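Local coordinates for PF14_0633 protein (Plasmodium falciparum, PDB 3IGM) that probably regulates transcription through an AP2 domain that binds specific DNA sequences, here held on its cognate DNA as a domain-swapped dimer, at residues M17-A22 with T34-H39. Sequence-based numbering, arbitrary orientation.
Sequences MCAWLA and TFHPKH. With nucleotides of chain B.
W20 and F35 form an antiparallel hydrogen-bonded pair between the two strands of a hairpin: F35 N donates to W20 O at 2.7 Å, and W20 N returns a bond to F35 O at 3.1 Å, reaching that oxygen from above its carbonyl plane. Beside them L21 and T34 make a non-hydrogen-bonded pair, their side chains lying alongside and pointing the same way, with L21 CD2 3.2 Å from T34 OG1. With chi1 at -65°, T34 turns CG2 away from its backbone N and against the methyl of M17 and the CB of A19.

Just past the strand end, the imidazole of H36 carries A19 CB over one face in a CH-pi contact, 3.8 Å from the ring centroid. Both ring nitrogens are engaged. ND1 shares a water with C18 O, the water lying in the ring plane, while NE2 donates to OP2 of DG2 of chain B over a doubtfully short 2.5 Å. T34 N donates to OP2 of DC3 of chain B (2.8 Å), so consecutive phosphates of that DNA strand are met by one side chain and one backbone amide. M17, bent at chi3 (65°), sets CE against C8 and N7 of DG2 of chain B, and its SD accepts a weak bond from N4 of DC3 of chain B: direct contacts with two bases.

On the other face, W20 and F35 turn from the DNA toward the second subunit; W20 NE1 bonds to K44 O of the second subunit and F35 packs on A51 of that subunit. C18 forms a disulfide with C18 of that subunit, and C18 and A19 together face N14 in a G1 beta bulge. With one face reading DNA and the other receiving the partner's helix, this is the three-stranded antiparallel sheet of an AP2 domain in its domain-swapped dimer.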
ATOM      1  N   MET A  17       7.843   1.708  -4.589  1.00 40.85           N
ATOM      2  CA  MET A  17       7.407   0.373  -5.016  1.00 40.46           C
ATOM      3  C   MET A  17       6.421  -0.249  -4.040  1.00 40.67           C
ATOM      4  O   MET A  17       5.687  -1.167  -4.387  1.00 40.42           O
ATOM      5  CB  MET A  17       8.606  -0.564  -5.182  1.00 40.48           C
ATOM      6  CG  MET A  17       9.622  -0.115  -6.226  1.00 39.60           C
ATOM      7  SD  MET A  17      11.069  -1.191  -6.280  1.00 38.08           S
ATOM      8  CE  MET A  17      10.279  -2.697  -6.858  1.00 38.43           C
ATOM      9  N   CYS A  18       6.409   0.247  -2.807  1.00 41.13           N
ATOM     10  CA  CYS A  18       5.631  -0.404  -1.761  1.00 41.77           C
ATOM     11  C   CYS A  18       6.079  -1.879  -1.641  1.00 40.47           C
ATOM     12  O   CYS A  18       5.265  -2.807  -1.673  1.00 41.29           O
ATOM     13  CB  CYS A  18       4.135  -0.273  -2.067  1.00 42.02           C
ATOM     14  SG  CYS A  18       3.049  -0.786  -0.734  1.00 48.81           S
ATOM     15  N   ALA A  19       7.392  -2.079  -1.514  1.00 38.92           N
ATOM     16  CA  ALA A  19       8.002  -3.411  -1.453  1.00 36.91           C
ATOM     17  C   ALA A  19       9.307  -3.357  -0.673  1.00 36.12           C
ATOM     18  O   ALA A  19       9.984  -2.311  -0.639  1.00 36.01           O
ATOM     19  CB  ALA A  19       8.271  -3.939  -2.862  1.00 36.48           C
ATOM     20  N   TRP A  20       9.646  -4.489  -0.054  1.00 34.83           N
ATOM     21  CA  TRP A  20      10.950  -4.729   0.531  1.00 34.08           C
ATOM     22  C   TRP A  20      11.882  -5.178  -0.572  1.00 34.07           C
ATOM     23  O   TRP A  20      11.532  -6.076  -1.347  1.00 34.03           O
ATOM     24  CB  TRP A  20      10.886  -5.871   1.564  1.00 34.08           C
ATOM     25  CG  TRP A  20       9.915  -5.653   2.678  1.00 32.70           C
ATOM     26  CD1 TRP A  20       8.654  -6.157   2.778  1.00 32.25           C
ATOM     27  CD2 TRP A  20      10.134  -4.865   3.856  1.00 31.78           C
ATOM     28  NE1 TRP A  20       8.067  -5.727   3.953  1.00 31.72           N
ATOM     29  CE2 TRP A  20       8.957  -4.931   4.629  1.00 31.19           C
ATOM     30  CE3 TRP A  20      11.216  -4.104   4.329  1.00 31.41           C
ATOM     31  CZ2 TRP A  20       8.825  -4.265   5.861  1.00 31.69           C
ATOM     32  CZ3 TRP A  20      11.080  -3.436   5.556  1.00 31.28           C
ATOM     33  CH2 TRP A  20       9.896  -3.530   6.304  1.00 30.24           C
ATOM     34  N   LEU A  21      13.063  -4.569  -0.657  1.00 33.54           N
ATOM     35  CA  LEU A  21      14.103  -5.139  -1.494  1.00 33.65           C
ATOM     36  C   LEU A  21      15.224  -5.684  -0.626  1.00 33.48           C
ATOM     37  O   LEU A  21      15.634  -5.065   0.353  1.00 33.78           O
ATOM     38  CB  LEU A  21      14.647  -4.173  -2.557  1.00 33.62           C
ATOM     39  CG  LEU A  21      13.782  -3.265  -3.436  1.00 34.26           C
ATOM     40  CD1 LEU A  21      14.552  -2.835  -4.677  1.00 33.18           C
ATOM     41  CD2 LEU A  21      12.432  -3.807  -3.808  1.00 33.58           C
ATOM     42  N   ALA A  22      15.669  -6.880  -0.976  1.00 33.48           N
ATOM     43  CA  ALA A  22      16.818  -7.506  -0.354  1.00 33.37           C
ATOM     44  C   ALA A  22      17.998  -7.234  -1.272  1.00 33.18           C
ATOM     45  O   ALA A  22      18.010  -7.644  -2.450  1.00 33.14           O
ATOM     46  CB  ALA A  22      16.571  -9.016  -0.191  1.00 32.96           C
ATOM     47  N   THR A  34      13.147  -8.071  -5.245  1.00 31.50           N
ATOM     48  CA  THR A  34      11.947  -7.388  -4.815  1.00 32.30           C
ATOM     49  C   THR A  34      10.904  -8.316  -4.169  1.00 33.11           C
ATOM     50  O   THR A  34      10.562  -9.370  -4.720  1.00 32.67           O
ATOM     51  CB  THR A  34      11.326  -6.648  -6.020  1.00 32.29           C
ATOM     52  OG1 THR A  34      12.234  -5.616  -6.457  1.00 32.66           O
ATOM     53  CG2 THR A  34      10.002  -6.036  -5.646  1.00 31.70           C
ATOM     54  N   PHE A  35      10.390  -7.894  -3.013  1.00 33.90           N
ATOM     55  CA  PHE A  35       9.355  -8.632  -2.285  1.00 35.01           C
ATOM     56  C   PHE A  35       8.153  -7.740  -1.962  1.00 36.46           C
ATOM     57  O   PHE A  35       8.156  -7.010  -0.957  1.00 36.59           O
ATOM     58  CB  PHE A  35       9.933  -9.222  -0.991  1.00 34.35           C
ATOM     59  CG  PHE A  35      10.971 -10.288  -1.220  1.00 32.41           C
ATOM     60  CD1 PHE A  35      10.599 -11.642  -1.279  1.00 30.93           C
ATOM     61  CD2 PHE A  35      12.309  -9.947  -1.378  1.00 29.42           C
ATOM     62  CE1 PHE A  35      11.548 -12.632  -1.489  1.00 29.46           C
ATOM     63  CE2 PHE A  35      13.276 -10.930  -1.588  1.00 29.24           C
ATOM     64  CZ  PHE A  35      12.891 -12.282  -1.642  1.00 28.44           C
ATOM     65  N   HIS A  36       7.140  -7.788  -2.825  1.00 37.95           N
ATOM     66  CA  HIS A  36       5.877  -7.083  -2.585  1.00 39.58           C
ATOM     67  C   HIS A  36       5.057  -7.821  -1.532  1.00 40.88           C
ATOM     68  O   HIS A  36       5.094  -9.061  -1.476  1.00 40.52           O
ATOM     69  CB  HIS A  36       5.046  -7.006  -3.871  1.00 39.53           C
ATOM     70  CG  HIS A  36       5.595  -6.056  -4.886  1.00 39.94           C
ATOM     71  ND1 HIS A  36       5.378  -4.696  -4.826  1.00 39.25           N
ATOM     72  CD2 HIS A  36       6.364  -6.267  -5.980  1.00 39.55           C
ATOM     73  CE1 HIS A  36       5.980  -4.111  -5.844  1.00 40.32           C
ATOM     74  NE2 HIS A  36       6.583  -5.042  -6.562  1.00 39.67           N
ATOM     75  N   PRO A  37       4.298  -7.071  -0.706  1.00 42.20           N
ATOM     76  CA  PRO A  37       3.345  -7.756   0.157  1.00 43.37           C
ATOM     77  C   PRO A  37       2.541  -8.762  -0.652  1.00 44.86           C
ATOM     78  O   PRO A  37       2.143  -8.492  -1.802  1.00 45.23           O
ATOM     79  CB  PRO A  37       2.448  -6.625   0.660  1.00 43.39           C
ATOM     80  CG  PRO A  37       3.329  -5.414   0.646  1.00 42.99           C
ATOM     81  CD  PRO A  37       4.278  -5.607  -0.513  1.00 42.28           C
ATOM     82  N   LYS A  38       2.342  -9.931  -0.064  1.00 46.40           N
ATOM     83  CA  LYS A  38       1.571 -10.993  -0.682  1.00 47.97           C
ATOM     84  C   LYS A  38       0.189 -10.468  -1.058  1.00 48.75           C
ATOM     85  O   LYS A  38      -0.439  -9.744  -0.272  1.00 49.02           O
ATOM     86  CB  LYS A  38       1.461 -12.183   0.281  1.00 48.32           C
ATOM     87  CG  LYS A  38       2.768 -12.524   1.022  1.00 49.48           C
ATOM     88  CD  LYS A  38       3.894 -12.928   0.064  1.00 51.12           C
ATOM     89  CE  LYS A  38       5.187 -13.237   0.821  1.00 51.31           C
ATOM     90  NZ  LYS A  38       6.348 -13.399  -0.112  1.00 51.86           N
ATOM     91  N   HIS A  39      -0.250 -10.810  -2.271  1.00 49.47           N
ATOM     92  CA  HIS A  39      -1.561 -10.419  -2.806  1.00 50.51           C
ATOM     93  C   HIS A  39      -1.797  -8.902  -2.807  1.00 50.78           C
ATOM     94  O   HIS A  39      -2.941  -8.454  -2.654  1.00 50.92           O
ATOM     95  CB  HIS A  39      -2.714 -11.116  -2.054  1.00 50.81           C
ATOM     96  CG  HIS A  39      -2.496 -12.580  -1.809  1.00 52.38           C
ATOM     97  ND1 HIS A  39      -2.653 -13.532  -2.793  1.00 53.48           N
ATOM     98  CD2 HIS A  39      -2.145 -13.254  -0.687  1.00 53.43           C
ATOM     99  CE1 HIS A  39      -2.405 -14.729  -2.290  1.00 54.29           C
ATOM    100  NE2 HIS A  39      -2.092 -14.587  -1.013  1.00 54.44           N
TER
ATOM    101  P    DG B   2       7.416  -5.895  -9.659  1.00 51.49           P
ATOM    102  OP1  DG B   2       6.699  -7.093  -9.160  1.00 51.90           O
ATOM    103  OP2  DG B   2       7.619  -4.717  -8.784  1.00 51.91           O
ATOM    104  O5'  DG B   2       8.865  -6.329 -10.153  1.00 49.00           O
ATOM    105  C5'  DG B   2       9.069  -7.443 -11.005  1.00 45.03           C
ATOM    106  C4'  DG B   2      10.547  -7.507 -11.315  1.00 42.72           C
ATOM    107  O4'  DG B   2      10.958  -6.271 -11.958  1.00 42.23           O
ATOM    108  C3'  DG B   2      11.441  -7.674 -10.087  1.00 41.35           C
ATOM    109  O3'  DG B   2      12.485  -8.595 -10.407  1.00 41.12           O
ATOM    110  C2'  DG B   2      11.980  -6.270  -9.797  1.00 40.83           C
ATOM    111  C1'  DG B   2      11.904  -5.577 -11.158  1.00 40.85           C
ATOM    112  N9   DG B   2      11.506  -4.173 -11.060  1.00 38.95           N
ATOM    113  C8   DG B   2      10.602  -3.629 -10.183  1.00 38.99           C
ATOM    114  N7   DG B   2      10.441  -2.345 -10.322  1.00 39.38           N
ATOM    115  C5   DG B   2      11.297  -2.013 -11.364  1.00 38.88           C
ATOM    116  C6   DG B   2      11.556  -0.751 -11.947  1.00 38.19           C
ATOM    117  O6   DG B   2      11.042   0.328 -11.640  1.00 36.32           O
ATOM    118  N1   DG B   2      12.486  -0.829 -12.982  1.00 37.73           N
ATOM    119  C2   DG B   2      13.112  -1.994 -13.388  1.00 38.79           C
ATOM    120  N2   DG B   2      13.997  -1.890 -14.386  1.00 37.05           N
ATOM    121  N3   DG B   2      12.890  -3.192 -12.838  1.00 39.40           N
ATOM    122  C4   DG B   2      11.970  -3.124 -11.827  1.00 39.54           C
ATOM    123  P    DC B   3      13.684  -8.937  -9.408  1.00 39.84           P
ATOM    124  OP1  DC B   3      14.238 -10.248  -9.803  1.00 41.18           O
ATOM    125  OP2  DC B   3      13.235  -8.714  -8.009  1.00 38.46           O
ATOM    126  O5'  DC B   3      14.780  -7.845  -9.819  1.00 40.01           O
ATOM    127  C5'  DC B   3      15.257  -7.817 -11.167  1.00 40.27           C
ATOM    128  C4'  DC B   3      16.070  -6.563 -11.416  1.00 39.75           C
ATOM    129  O4'  DC B   3      15.241  -5.406 -11.180  1.00 39.45           O
ATOM    130  C3'  DC B   3      17.254  -6.374 -10.472  1.00 39.14           C
ATOM    131  O3'  DC B   3      18.399  -6.877 -11.138  1.00 39.81           O
ATOM    132  C2'  DC B   3      17.307  -4.863 -10.204  1.00 38.67           C
ATOM    133  C1'  DC B   3      16.114  -4.317 -10.976  1.00 37.83           C
ATOM    134  N1   DC B   3      15.310  -3.273 -10.293  1.00 37.70           N
ATOM    135  C2   DC B   3      15.460  -1.946 -10.739  1.00 37.71           C
ATOM    136  O2   DC B   3      16.252  -1.686 -11.664  1.00 39.66           O
ATOM    137  N3   DC B   3      14.723  -0.989 -10.136  1.00 36.21           N
ATOM    138  C4   DC B   3      13.873  -1.293  -9.142  1.00 35.11           C
ATOM    139  N4   DC B   3      13.170  -0.277  -8.612  1.00 33.31           N
ATOM    140  C5   DC B   3      13.715  -2.640  -8.667  1.00 34.24           C
ATOM    141  C6   DC B   3      14.453  -3.592  -9.264  1.00 35.26           C
TER
HETATM  142  O   HOH W   1       3.531  -3.772  -3.298  1.00 50.53           O